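Local coordinates for protein kallikrein-10 (Homo sapiens, PDB 5LPE) that is a secreted, zymogen-like serine protease of the kallikrein family that zinc inhibits, and has a tumour-suppressor role in breast and prostate cancer, at residues P9-Q18 / N143-I151; H44-V54 / D92-L101. All blocks are in the same frame, centred on the assembly; numbering follows the deposited sequence.

Contact 1: P9-Q18 / N143-I151; sequences PCARGSQPWQ and NKGLTCSSI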
ATOM      1  N   PRO A   9      13.837  11.353   6.408  1.00 52.45           N
ATOM      2  CA  PRO A   9      14.041  10.484   5.239  1.00 46.12           C
ATOM      3  C   PRO A   9      13.092  10.846   4.093  1.00 44.68           C
ATOM      4  O   PRO A   9      12.433  11.880   4.205  1.00 44.02           O
ATOM      5  CB  PRO A   9      13.741   9.084   5.782  1.00 36.22           C
ATOM      6  CG  PRO A   9      13.983   9.182   7.239  1.00 46.01           C
ATOM      7  CD  PRO A   9      13.569  10.577   7.632  1.00 52.13           C
ATOM      8  N   CYS A  10      13.018  10.025   3.036  1.00 41.17           N
ATOM      9  CA  CYS A  10      12.023  10.223   1.981  1.00 44.34           C
ATOM     10  C   CYS A  10      12.186  11.583   1.296  1.00 49.81           C
ATOM     11  O   CYS A  10      11.507  12.553   1.650  1.00 50.28           O
ATOM     12  CB  CYS A  10      10.600  10.048   2.534  1.00 41.25           C
ATOM     13  SG  CYS A  10       9.602   8.563   2.016  1.00 39.50           S
ATOM     14  N   ALA A  11      13.134  11.668   0.360  1.00 49.95           N
ATOM     15  CA  ALA A  11      13.423  12.906  -0.352  1.00 48.47           C
ATOM     16  C   ALA A  11      12.166  13.525  -0.957  1.00 40.37           C
ATOM     17  O   ALA A  11      11.201  12.837  -1.301  1.00 44.05           O
ATOM     18  CB  ALA A  11      14.450  12.645  -1.458  1.00 51.89           C
ATOM     19  N   ARG A  12      12.178  14.852  -1.039  1.00 40.42           N
ATOM     20  CA  ARG A  12      11.053  15.610  -1.570  1.00 51.00           C
ATOM     21  C   ARG A  12      10.878  15.354  -3.062  1.00 49.34           C
ATOM     22  O   ARG A  12      11.833  15.428  -3.840  1.00 52.80           O
ATOM     23  CB  ARG A  12      11.255  17.106  -1.300  1.00 55.45           C
ATOM     24  CG  ARG A  12      10.520  18.075  -2.247  1.00 60.04           C
ATOM     25  CD  ARG A  12       9.005  17.832  -2.286  1.00 66.62           C
ATOM     26  NE  ARG A  12       8.258  18.858  -3.010  1.00 70.48           N
ATOM     27  CZ  ARG A  12       7.209  19.513  -2.512  1.00 78.25           C
ATOM     28  NH1 ARG A  12       6.769  19.241  -1.285  1.00 76.66           N
ATOM     29  NH2 ARG A  12       6.588  20.431  -3.245  1.00 71.58           N
ATOM     30  N   GLY A  13       9.639  15.072  -3.457  1.00 52.90           N
ATOM     31  CA  GLY A  13       9.263  14.806  -4.818  1.00 56.07           C
ATOM     32  C   GLY A  13       9.141  13.332  -5.130  1.00 45.29           C
ATOM     33  O   GLY A  13       8.408  12.958  -6.049  1.00 48.04           O
ATOM     34  N   SER A  14       9.830  12.490  -4.372  1.00 38.52           N
ATOM     35  CA  SER A  14       9.631  11.057  -4.476  1.00 43.00           C
ATOM     36  C   SER A  14       8.237  10.706  -3.968  1.00 46.55           C
ATOM     37  O   SER A  14       7.544  11.529  -3.359  1.00 57.65           O
ATOM     38  CB  SER A  14      10.707  10.300  -3.695  1.00 45.02           C
ATOM     39  OG  SER A  14      10.802  10.784  -2.367  1.00 47.05           O
ATOM     40  N   GLN A  15       7.798   9.497  -4.286  1.00 35.98           N
ATOM     41  CA  GLN A  15       6.456   9.031  -3.956  1.00 38.14           C
ATOM     42  C   GLN A  15       5.340   9.940  -4.473  1.00 33.04           C
ATOM     43  O   GLN A  15       4.447  10.332  -3.705  1.00 27.61           O
ATOM     44  CB  GLN A  15       6.320   8.822  -2.454  1.00 33.18           C
ATOM     45  CG  GLN A  15       7.108   7.618  -1.948  1.00 36.17           C
ATOM     46  CD  GLN A  15       8.539   7.971  -1.621  1.00 41.04           C
ATOM     47  OE1 GLN A  15       8.789   8.855  -0.818  1.00 51.17           O
ATOM     48  NE2 GLN A  15       9.484   7.289  -2.243  1.00 42.82           N
ATOM     49  N   PRO A  16       5.321  10.264  -5.773  1.00 33.38           N
ATOM     50  CA  PRO A  16       4.184  11.016  -6.333  1.00 29.23           C
ATOM     51  C   PRO A  16       2.891  10.229  -6.365  1.00 27.77           C
ATOM     52  O   PRO A  16       1.828  10.821  -6.571  1.00 35.38           O
ATOM     53  CB  PRO A  16       4.652  11.348  -7.755  1.00 39.17           C
ATOM     54  CG  PRO A  16       5.551  10.212  -8.106  1.00 37.86           C
ATOM     55  CD  PRO A  16       6.278   9.874  -6.827  1.00 33.57           C
ATOM     56  N   TRP A  17       2.957   8.916  -6.211  1.00 30.98           N
ATOM     57  CA  TRP A  17       1.809   8.022  -6.179  1.00 26.11           C
ATOM     58  C   TRP A  17       1.216   7.849  -4.785  1.00 23.57           C
ATOM     59  O   TRP A  17       0.200   7.169  -4.647  1.00 25.15           O
ATOM     60  CB  TRP A  17       2.244   6.654  -6.701  1.00 27.45           C
ATOM     61  CG  TRP A  17       3.539   6.229  -6.042  1.00 28.98           C
ATOM     62  CD1 TRP A  17       3.689   5.735  -4.782  1.00 25.71           C
ATOM     63  CD2 TRP A  17       4.860   6.311  -6.597  1.00 31.65           C
ATOM     64  NE1 TRP A  17       5.016   5.488  -4.525  1.00 29.76           N
ATOM     65  CE2 TRP A  17       5.753   5.829  -5.626  1.00 30.77           C
ATOM     66  CE3 TRP A  17       5.367   6.722  -7.828  1.00 30.63           C
ATOM     67  CZ2 TRP A  17       7.118   5.755  -5.846  1.00 33.27           C
ATOM     68  CZ3 TRP A  17       6.713   6.649  -8.039  1.00 30.10           C
ATOM     69  CH2 TRP A  17       7.575   6.170  -7.060  1.00 32.15           C
ATOM     70  N   GLN A  18       1.848   8.403  -3.754  1.00 24.08           N
ATOM     71  CA  GLN A  18       1.330   8.290  -2.396  1.00 28.20           C
ATOM     72  C   GLN A  18      -0.034   8.958  -2.274  1.00 27.73           C
ATOM     73  O   GLN A  18      -0.234  10.078  -2.746  1.00 32.93           O
ATOM     74  CB  GLN A  18       2.309   8.924  -1.405  1.00 23.91           C
ATOM     75  CG  GLN A  18       2.152   8.447   0.019  1.00 26.48           C
ATOM     76  CD  GLN A  18       2.605   7.009   0.212  1.00 35.16           C
ATOM     77  OE1 GLN A  18       3.070   6.360  -0.732  1.00 34.17           O
ATOM     78  NE2 GLN A  18       2.487   6.506   1.452  1.00 35.17           N
ATOM     79  N   ASN A 143       3.866  17.736  11.842  1.00 74.39           N
ATOM     80  CA  ASN A 143       2.668  17.041  11.392  1.00 74.08           C
ATOM     81  C   ASN A 143       2.842  16.506   9.971  1.00 73.86           C
ATOM     82  O   ASN A 143       3.496  17.134   9.127  1.00 71.75           O
ATOM     83  CB  ASN A 143       1.450  17.963  11.462  1.00 71.36           C
ATOM     84  CG  ASN A 143       0.146  17.195  11.540  1.00 69.30           C
ATOM     85  OD1 ASN A 143       0.117  16.049  11.988  1.00 67.06           O
ATOM     86  ND2 ASN A 143      -0.942  17.825  11.105  1.00 63.84           N
ATOM     87  N   LYS A 144       2.244  15.336   9.728  1.00 71.41           N
ATOM     88  CA  LYS A 144       2.397  14.588   8.484  1.00 67.92           C
ATOM     89  C   LYS A 144       3.868  14.392   8.125  1.00 66.01           C
ATOM     90  O   LYS A 144       4.697  14.119   9.002  1.00 68.53           O
ATOM     91  CB  LYS A 144       1.655  15.284   7.335  1.00 63.47           C
ATOM     92  CG  LYS A 144       0.179  14.909   7.212  1.00 56.62           C
ATOM     93  CD  LYS A 144      -0.044  13.858   6.126  1.00 49.86           C
ATOM     94  CE  LYS A 144      -1.450  13.284   6.163  1.00 41.64           C
ATOM     95  NZ  LYS A 144      -1.687  12.609   7.472  1.00 55.64           N
ATOM     96  N   GLY A 145       4.185  14.486   6.832  1.00 58.45           N
ATOM     97  CA  GLY A 145       5.537  14.325   6.324  1.00 53.96           C
ATOM     98  C   GLY A 145       5.896  12.857   6.200  1.00 50.45           C
ATOM     99  O   GLY A 145       5.613  12.076   7.118  1.00 47.95           O
ATOM    100  N   LEU A 146       6.617  12.484   5.149  1.00 43.85           N
ATOM    101  CA  LEU A 146       6.811  11.080   4.813  1.00 36.64           C
ATOM    102  C   LEU A 146       8.205  10.636   5.203  1.00 37.79           C
ATOM    103  O   LEU A 146       9.184  11.358   4.991  1.00 37.51           O
ATOM    104  CB  LEU A 146       6.612  10.816   3.321  1.00 36.72           C
ATOM    105  CG  LEU A 146       5.189  10.673   2.778  1.00 38.44           C
ATOM    106  CD1 LEU A 146       5.179  10.506   1.256  1.00 34.47           C
ATOM    107  CD2 LEU A 146       4.493   9.513   3.451  1.00 37.62           C
ATOM    108  N   THR A 147       8.290   9.433   5.736  1.00 37.61           N
ATOM    109  CA  THR A 147       9.564   8.820   6.049  1.00 44.55           C
ATOM    110  C   THR A 147       9.713   7.556   5.215  1.00 35.55           C
ATOM    111  O   THR A 147       8.749   6.809   5.025  1.00 36.11           O
ATOM    112  CB  THR A 147       9.661   8.526   7.559  1.00 44.44           C
ATOM    113  OG1 THR A 147       8.448   7.912   8.006  1.00 42.20           O
ATOM    114  CG2 THR A 147       9.871   9.823   8.334  1.00 43.53           C
ATOM    115  N   CYS A 148      10.911   7.330   4.698  1.00 36.58           N
ATOM    116  CA  CYS A 148      11.185   6.164   3.876  1.00 34.09           C
ATOM    117  C   CYS A 148      12.051   5.195   4.664  1.00 31.60           C
ATOM    118  O   CYS A 148      13.019   5.609   5.312  1.00 29.22           O
ATOM    119  CB  CYS A 148      11.885   6.558   2.578  1.00 34.42           C
ATOM    120  SG  CYS A 148      10.846   7.191   1.210  1.00 42.21           S
ATOM    121  N   SER A 149      11.689   3.912   4.614  1.00 30.26           N
ATOM    122  CA  SER A 149      12.411   2.834   5.275  1.00 31.39           C
ATOM    123  C   SER A 149      12.612   1.726   4.255  1.00 31.10           C
ATOM    124  O   SER A 149      11.673   1.364   3.533  1.00 29.12           O
ATOM    125  CB  SER A 149      11.655   2.284   6.487  1.00 27.09           C
ATOM    126  OG  SER A 149      11.005   3.306   7.220  1.00 33.83           O
ATOM    127  N   SER A 150      13.833   1.212   4.178  1.00 29.67           N
ATOM    128  CA  SER A 150      14.120   0.108   3.284  1.00 28.00           C
ATOM    129  C   SER A 150      13.687  -1.196   3.927  1.00 26.59           C
ATOM    130  O   SER A 150      13.626  -1.335   5.149  1.00 27.57           O
ATOM    131  CB  SER A 150      15.606   0.077   2.909  1.00 25.57           C
ATOM    132  OG  SER A 150      16.398   0.142   4.074  1.00 34.35           O
ATOM    133  N   ILE A 151      13.332  -2.150   3.087  1.00 23.43           N
ATOM    134  CA  ILE A 151      12.690  -3.365   3.561  1.00 30.42           C
ATOM    135  C   ILE A 151      13.224  -4.507   2.730  1.00 27.72           C
ATOM    136  O   ILE A 151      13.523  -4.339   1.545  1.00 26.77           O
ATOM    137  CB  ILE A 151      11.134  -3.242   3.495  1.00 28.86           C
ATOM    138  CG1 ILE A 151      10.499  -3.613   4.833  1.00 27.50           C
ATOM    139  CG2 ILE A 151      10.584  -4.105   2.402  1.00 25.88           C
ATOM    140  CD1 ILE A 151       9.095  -3.076   5.038  1.00 24.08           C
TER
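Leu146 meets both Cys10 and Gln18 where the N-terminal part of the chain lies against the second beta-barrel of a trypsin-like double-barrel fold, a junction closed by the Cys10-Cys148 disulfide. Leu146 CB is 4.0 Å from Cys10 SG. Its CG stands anti to the carbonyl carbon (chi1 -81°), which carries the two methyls over to Gln18. There the side chains cross obliquely, with Leu146 CD1 3.9 Å from Gln18 CG. Trp132 touches both residues, and Gln18 NE2 makes a weak hydrogen bond to Ala130 O, so this corner rests on the end of strand 126-131 and the loop after it. Thr147 opens strand 147-153 with its CB directed away from residues 9-18. It still lies side by side with Pro9, both pointing the same way, and brings its methyl CG2 to 3.8 Å from Pro9 CD. Its hydroxyl turns to another partner, OG1 bonding to Gly131 O. Cys148 then faces back across the contact. Its SG bonds to Cys10 SG at 2.0 Å with a right-handed twist (chi3 69°), a covalent tie between the irregular lead-in to strand 18-23 and a strand hydrogen-bonded to strand 126-131. Pro9 also lies against the strand, its CB 3.5 Å from Cys148 N.

Contact 2: H44-V54 / D92-L101; sequences HCGNKPLWARV and DEHDLMLLKL. With ZN (zinc ion), chain F.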
ATOM      1  N   HIS A  44      -9.767  -3.998   3.747  1.00 31.42           N
ATOM      2  CA  HIS A  44     -10.229  -3.752   5.116  1.00 28.34           C
ATOM      3  C   HIS A  44     -10.429  -2.277   5.403  1.00 30.50           C
ATOM      4  O   HIS A  44     -10.922  -1.937   6.484  1.00 30.13           O
ATOM      5  CB  HIS A  44      -9.267  -4.336   6.163  1.00 32.52           C
ATOM      6  CG  HIS A  44      -7.997  -3.558   6.338  1.00 34.93           C
ATOM      7  ND1 HIS A  44      -6.755  -4.097   6.074  1.00 40.68           N
ATOM      8  CD2 HIS A  44      -7.773  -2.290   6.761  1.00 34.93           C
ATOM      9  CE1 HIS A  44      -5.825  -3.189   6.313  1.00 39.25           C
ATOM     10  NE2 HIS A  44      -6.417  -2.082   6.728  1.00 36.51           N
ATOM     11  N   CYS A  45     -10.025  -1.405   4.479  1.00 30.02           N
ATOM     12  CA  CYS A  45     -10.258   0.031   4.537  1.00 33.85           C
ATOM     13  C   CYS A  45     -11.611   0.436   3.968  1.00 33.45           C
ATOM     14  O   CYS A  45     -11.904   1.636   3.896  1.00 33.40           O
ATOM     15  CB  CYS A  45      -9.162   0.768   3.765  1.00 32.93           C
ATOM     16  SG  CYS A  45      -7.478   0.397   4.265  1.00 28.47           S
ATOM     17  N   GLY A  46     -12.429  -0.530   3.555  1.00 34.60           N
ATOM     18  CA  GLY A  46     -13.637  -0.248   2.801  1.00 41.11           C
ATOM     19  C   GLY A  46     -14.890   0.015   3.609  1.00 38.92           C
ATOM     20  O   GLY A  46     -15.995  -0.147   3.089  1.00 40.85           O
ATOM     21  N   ASN A  47     -14.733   0.414   4.876  1.00 48.18           N
ATOM     22  CA  ASN A  47     -15.878   0.869   5.663  1.00 49.70           C
ATOM     23  C   ASN A  47     -16.717   1.852   4.858  1.00 48.13           C
ATOM     24  O   ASN A  47     -17.942   1.706   4.765  1.00 48.08           O
ATOM     25  CB  ASN A  47     -15.412   1.520   6.973  1.00 55.17           C
ATOM     26  CG  ASN A  47     -14.286   0.751   7.653  1.00 49.10           C
ATOM     27  OD1 ASN A  47     -13.124   0.838   7.240  1.00 47.77           O
ATOM     28  ND2 ASN A  47     -14.621   0.007   8.705  1.00 43.16           N
ATOM     29  N   LYS A  48     -16.055   2.850   4.258  1.00 43.91           N
ATOM     30  CA  LYS A  48     -16.628   3.739   3.237  1.00 44.21           C
ATOM     31  C   LYS A  48     -17.672   4.676   3.836  1.00 48.77           C
ATOM     32  O   LYS A  48     -18.256   4.367   4.873  1.00 56.12           O
ATOM     33  CB  LYS A  48     -17.242   2.918   2.091  1.00 50.44           C
ATOM     34  CG  LYS A  48     -16.413   2.913   0.817  1.00 51.84           C
ATOM     35  CD  LYS A  48     -16.806   1.774  -0.102  1.00 42.94           C
ATOM     36  CE  LYS A  48     -15.882   0.576   0.077  1.00 43.59           C
ATOM     37  NZ  LYS A  48     -16.284  -0.612  -0.735  1.00 45.14           N
ATOM     38  N   PRO A  49     -17.929   5.824   3.194  1.00 46.10           N
ATOM     39  CA  PRO A  49     -17.310   6.425   2.006  1.00 46.79           C
ATOM     40  C   PRO A  49     -15.947   7.035   2.277  1.00 45.45           C
ATOM     41  O   PRO A  49     -15.668   7.394   3.425  1.00 43.55           O
ATOM     42  CB  PRO A  49     -18.302   7.516   1.613  1.00 42.79           C
ATOM     43  CG  PRO A  49     -19.073   7.797   2.853  1.00 40.37           C
ATOM     44  CD  PRO A  49     -19.177   6.511   3.566  1.00 38.88           C
ATOM     45  N   LEU A  50     -15.134   7.178   1.225  1.00 43.69           N
ATOM     46  CA  LEU A  50     -13.767   7.666   1.342  1.00 37.17           C
ATOM     47  C   LEU A  50     -13.520   8.822   0.383  1.00 37.56           C
ATOM     48  O   LEU A  50     -14.268   9.039  -0.575  1.00 41.42           O
ATOM     49  CB  LEU A  50     -12.750   6.555   1.056  1.00 31.67           C
ATOM     50  CG  LEU A  50     -12.596   5.445   2.086  1.00 34.06           C
ATOM     51  CD1 LEU A  50     -11.429   4.551   1.713  1.00 28.78           C
ATOM     52  CD2 LEU A  50     -12.414   6.029   3.474  1.00 36.72           C
ATOM     53  N   TRP A  51     -12.443   9.560   0.647  1.00 34.37           N
ATOM     54  CA  TRP A  51     -11.958  10.552  -0.297  1.00 34.84           C
ATOM     55  C   TRP A  51     -10.439  10.628  -0.206  1.00 35.74           C
ATOM     56  O   TRP A  51      -9.853  10.410   0.856  1.00 37.87           O
ATOM     57  CB  TRP A  51     -12.611  11.923  -0.068  1.00 41.78           C
ATOM     58  CG  TRP A  51     -12.460  12.516   1.304  1.00 44.60           C
ATOM     59  CD1 TRP A  51     -13.228  12.248   2.403  1.00 41.51           C
ATOM     60  CD2 TRP A  51     -11.504  13.515   1.715  1.00 43.94           C
ATOM     61  NE1 TRP A  51     -12.796  13.001   3.476  1.00 42.68           N
ATOM     62  CE2 TRP A  51     -11.746  13.792   3.078  1.00 39.74           C
ATOM     63  CE3 TRP A  51     -10.466  14.193   1.066  1.00 41.44           C
ATOM     64  CZ2 TRP A  51     -10.982  14.712   3.806  1.00 37.22           C
ATOM     65  CZ3 TRP A  51      -9.709  15.116   1.798  1.00 46.71           C
ATOM     66  CH2 TRP A  51      -9.973  15.359   3.152  1.00 42.86           C
ATOM     67  N   ALA A  52      -9.811  10.957  -1.334  1.00 34.19           N
ATOM     68  CA  ALA A  52      -8.392  10.721  -1.564  1.00 34.49           C
ATOM     69  C   ALA A  52      -7.653  12.033  -1.780  1.00 40.25           C
ATOM     70  O   ALA A  52      -7.967  12.780  -2.716  1.00 34.13           O
ATOM     71  CB  ALA A  52      -8.192   9.809  -2.776  1.00 31.61           C
ATOM     72  N   ARG A  53      -6.657  12.296  -0.932  1.00 40.04           N
ATOM     73  CA  ARG A  53      -5.699  13.375  -1.143  1.00 36.86           C
ATOM     74  C   ARG A  53      -4.466  12.794  -1.821  1.00 33.87           C
ATOM     75  O   ARG A  53      -3.802  11.921  -1.259  1.00 36.35           O
ATOM     76  CB  ARG A  53      -5.313  14.050   0.171  1.00 36.45           C
ATOM     77  CG  ARG A  53      -4.678  15.420  -0.054  1.00 50.74           C
ATOM     78  CD  ARG A  53      -4.246  16.124   1.225  1.00 47.87           C
ATOM     79  NE  ARG A  53      -2.803  16.344   1.227  1.00 49.07           N
ATOM     80  CZ  ARG A  53      -1.932  15.575   1.878  1.00 53.84           C
ATOM     81  NH1 ARG A  53      -0.631  15.843   1.816  1.00 56.59           N
ATOM     82  NH2 ARG A  53      -2.364  14.542   2.596  1.00 46.27           N
ATOM     83  N   VAL A  54      -4.153  13.274  -3.017  1.00 40.18           N
ATOM     84  CA  VAL A  54      -3.072  12.689  -3.805  1.00 46.04           C
ATOM     85  C   VAL A  54      -1.907  13.665  -3.898  1.00 42.52           C
ATOM     86  O   VAL A  54      -2.078  14.881  -3.822  1.00 42.61           O
ATOM     87  CB  VAL A  54      -3.549  12.270  -5.212  1.00 40.48           C
ATOM     88  CG1 VAL A  54      -4.635  11.222  -5.104  1.00 33.34           C
ATOM     89  CG2 VAL A  54      -4.040  13.468  -5.988  1.00 41.17           C
ATOM     90  N   ASP A  92      -7.561 -10.560   7.441  1.00 46.49           N
ATOM     91  CA  ASP A  92      -8.213 -10.331   6.159  1.00 43.25           C
ATOM     92  C   ASP A  92      -7.427 -11.019   5.064  1.00 44.85           C
ATOM     93  O   ASP A  92      -6.216 -10.821   4.930  1.00 46.82           O
ATOM     94  CB  ASP A  92      -8.317  -8.848   5.809  1.00 43.34           C
ATOM     95  CG  ASP A  92      -8.358  -7.961   7.001  1.00 45.97           C
ATOM     96  OD1 ASP A  92      -9.460  -7.764   7.551  1.00 52.83           O
ATOM     97  OD2 ASP A  92      -7.287  -7.423   7.346  1.00 42.97           O
ATOM     98  N   GLU A  93      -8.113 -11.790   4.247  1.00 42.02           N
ATOM     99  CA  GLU A  93      -7.438 -12.498   3.181  1.00 45.57           C
ATOM    100  C   GLU A  93      -7.967 -12.012   1.836  1.00 41.21           C
ATOM    101  O   GLU A  93      -9.180 -11.814   1.670  1.00 35.08           O
ATOM    102  CB  GLU A  93      -7.581 -14.011   3.391  1.00 53.36           C
ATOM    103  CG  GLU A  93      -7.097 -14.527   4.799  1.00 58.21           C
ATOM    104  CD  GLU A  93      -5.802 -13.861   5.387  1.00 65.81           C
ATOM    105  OE1 GLU A  93      -5.645 -13.885   6.638  1.00 53.28           O
ATOM    106  OE2 GLU A  93      -4.932 -13.346   4.636  1.00 65.68           O
ATOM    107  N   HIS A  94      -7.035 -11.786   0.895  1.00 34.56           N
ATOM    108  CA  HIS A  94      -7.297 -11.085  -0.367  1.00 31.62           C
ATOM    109  C   HIS A  94      -7.758  -9.646  -0.134  1.00 33.05           C
ATOM    110  O   HIS A  94      -8.649  -9.155  -0.832  1.00 26.13           O
ATOM    111  CB  HIS A  94      -8.338 -11.805  -1.239  1.00 34.15           C
ATOM    112  CG  HIS A  94      -7.906 -13.137  -1.775  1.00 35.58           C
ATOM    113  ND1 HIS A  94      -6.788 -13.301  -2.565  1.00 37.59           N
ATOM    114  CD2 HIS A  94      -8.474 -14.364  -1.664  1.00 30.99           C
ATOM    115  CE1 HIS A  94      -6.676 -14.575  -2.904  1.00 38.91           C
ATOM    116  NE2 HIS A  94      -7.685 -15.240  -2.367  1.00 41.03           N
ATOM    117  N   ASP A  95      -7.155  -8.926   0.819  1.00 31.79           N
ATOM    118  CA  ASP A  95      -7.713  -7.603   1.090  1.00 31.03           C
ATOM    119  C   ASP A  95      -7.029  -6.628   0.147  1.00 27.20           C
ATOM    120  O   ASP A  95      -5.926  -6.146   0.400  1.00 25.97           O
ATOM    121  CB  ASP A  95      -7.606  -7.181   2.557  1.00 32.97           C
ATOM    122  CG  ASP A  95      -6.213  -7.271   3.116  1.00 36.89           C
ATOM    123  OD1 ASP A  95      -5.354  -7.931   2.486  1.00 45.46           O
ATOM    124  OD2 ASP A  95      -5.995  -6.694   4.212  1.00 31.95           O
ATOM    125  N   LEU A  96      -7.778  -6.279  -0.891  1.00 30.54           N
ATOM    126  CA  LEU A  96      -7.430  -5.377  -1.970  1.00 26.74           C
ATOM    127  C   LEU A  96      -8.718  -4.676  -2.341  1.00 24.37           C
ATOM    128  O   LEU A  96      -9.774  -5.305  -2.399  1.00 28.06           O
ATOM    129  CB  LEU A  96      -6.883  -6.126  -3.183  1.00 24.65           C
ATOM    130  CG  LEU A  96      -5.440  -5.837  -3.559  1.00 25.24           C
ATOM    131  CD1 LEU A  96      -4.571  -5.996  -2.344  1.00 24.10           C
ATOM    132  CD2 LEU A  96      -5.032  -6.772  -4.674  1.00 19.62           C
ATOM    133  N   MET A  97      -8.640  -3.382  -2.577  1.00 22.48           N
ATOM    134  CA  MET A  97      -9.826  -2.633  -2.952  1.00 20.63           C
ATOM    135  C   MET A  97      -9.375  -1.571  -3.940  1.00 23.97           C
ATOM    136  O   MET A  97      -8.342  -0.921  -3.731  1.00 17.71           O
ATOM    137  CB  MET A  97     -10.489  -2.023  -1.711  1.00 18.90           C
ATOM    138  CG  MET A  97     -11.728  -1.230  -1.962  1.00 23.95           C
ATOM    139  SD  MET A  97     -12.431  -0.505  -0.448  1.00 28.18           S
ATOM    140  CE  MET A  97     -11.043   0.382   0.232  1.00 26.74           C
ATOM    141  N   LEU A  98     -10.120  -1.425  -5.028  1.00 21.46           N
ATOM    142  CA  LEU A  98      -9.832  -0.400  -6.014  1.00 20.03           C
ATOM    143  C   LEU A  98     -10.818   0.738  -5.808  1.00 22.53           C
ATOM    144  O   LEU A  98     -12.037   0.523  -5.793  1.00 24.72           O
ATOM    145  CB  LEU A  98      -9.872  -0.968  -7.437  1.00 20.46           C
ATOM    146  CG  LEU A  98      -8.536  -1.667  -7.735  1.00 18.94           C
ATOM    147  CD1 LEU A  98      -8.613  -2.652  -8.872  1.00 19.25           C
ATOM    148  CD2 LEU A  98      -7.444  -0.626  -7.996  1.00 20.21           C
ATOM    149  N   LEU A  99     -10.282   1.933  -5.584  1.00 23.04           N
ATOM    150  CA  LEU A  99     -11.067   3.145  -5.406  1.00 22.68           C
ATOM    151  C   LEU A  99     -11.039   3.945  -6.700  1.00 25.00           C
ATOM    152  O   LEU A  99      -9.960   4.269  -7.211  1.00 24.76           O
ATOM    153  CB  LEU A  99     -10.515   3.978  -4.250  1.00 19.88           C
ATOM    154  CG  LEU A  99     -10.762   3.361  -2.875  1.00 22.99           C
ATOM    155  CD1 LEU A  99     -10.811   4.423  -1.811  1.00 20.24           C
ATOM    156  CD2 LEU A  99     -12.047   2.549  -2.847  1.00 25.99           C
ATOM    157  N   LYS A 100     -12.213   4.266  -7.229  1.00 23.85           N
ATOM    158  CA  LYS A 100     -12.269   5.116  -8.405  1.00 26.85           C
ATOM    159  C   LYS A 100     -12.404   6.577  -7.989  1.00 27.59           C
ATOM    160  O   LYS A 100     -13.255   6.916  -7.166  1.00 28.26           O
ATOM    161  CB  LYS A 100     -13.418   4.717  -9.321  1.00 26.69           C
ATOM    162  CG  LYS A 100     -13.277   5.347 -10.700  1.00 28.54           C
ATOM    163  CD  LYS A 100     -14.618   5.698 -11.278  1.00 31.78           C
ATOM    164  CE  LYS A 100     -14.588   5.602 -12.784  1.00 33.19           C
ATOM    165  NZ  LYS A 100     -13.381   6.251 -13.314  1.00 39.70           N
ATOM    166  N   LEU A 101     -11.564   7.439  -8.554  1.00 25.86           N
ATOM    167  CA  LEU A 101     -11.658   8.867  -8.269  1.00 31.26           C
ATOM    168  C   LEU A 101     -12.776   9.522  -9.085  1.00 30.20           C
ATOM    169  O   LEU A 101     -12.976   9.220 -10.267  1.00 29.88           O
ATOM    170  CB  LEU A 101     -10.323   9.566  -8.546  1.00 29.39           C
ATOM    171  CG  LEU A 101      -9.091   9.049  -7.796  1.00 32.02           C
ATOM    172  CD1 LEU A 101      -7.891   9.992  -7.954  1.00 26.67           C
ATOM    173  CD2 LEU A 101      -9.410   8.805  -6.330  1.00 25.51           C
TER
HETATM  174 ZN    ZN F 304      -6.743  -6.192   6.064  1.00 46.36          ZN
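At the edge of the His44 ring, near its plane, lies Asp95 OD2, while Asp92 OD2 approaches obliquely; one zinc ion binds all three residues. The site sits on the charge-relay pair of a trypsin-like fold, His44 and Asp95 by similarity. Zinc is 2.1 Å from His44 ND1, 1.9 Å from Asp92 OD2 and 2.1 Å from Asp95 OD2. The carboxylate planes are turned 34° (Asp92) and 44° (Asp95) from the ring. With the metal on ND1, the usual direct histidine-aspartate hydrogen bond of the triad is absent, consistent with inhibition by zinc. Asp95 OD2 also accepts from Ser202, and His44 NE2 is hydrogen-bonded to Ser187 OG. Beyond the site the contact turns apolar. Met97 runs out extended and bends only at its last torsion (chi3 54°), which lays SD 3.5 Å from Gly46 CA and CE 4.0 Å from Cys45 CB. Lys48 slides past it in the opposite direction, CE against the sulfur, on its way to Ser73. Replacing Met97 by an alanine removes the sulfur and methyl, which would probably open a gap beside Cys45 and Gly46 and take from Lys48 CE its apolar neighbour. Strands 51-54 and 97-101 flank strand 66-75 in the first barrel. Leu50, next to strand 51-54, crosses Leu99 at about a right angle, CD1 to CD1 3.6 Å, and farther along Leu101 CD2 sits 3.9 Å from Ala52 CB.

In the fold
Contact 1 is partly buried at the surface, whereas contact 2 is buried, reaching from the active site into the first barrel. Their centres are 21 Å apart, and along the chain contact 2 is nested inside the loop that contact 1 closes. Residues 9-18 lead into strand 18-23, whose side chains Val19 and Leu21 pack on Val54, Ala52 and Leu99 of contact 2; residues 143-151 belong to the second barrel. Contact 1 ties the lead-in of the first barrel to the second by a disulfide, while contact 2 has metal coordination at its active-site end and apolar packing in the first barrel. They touch directly where Lys144 CE packs 3.9 Å from Arg53 NH2.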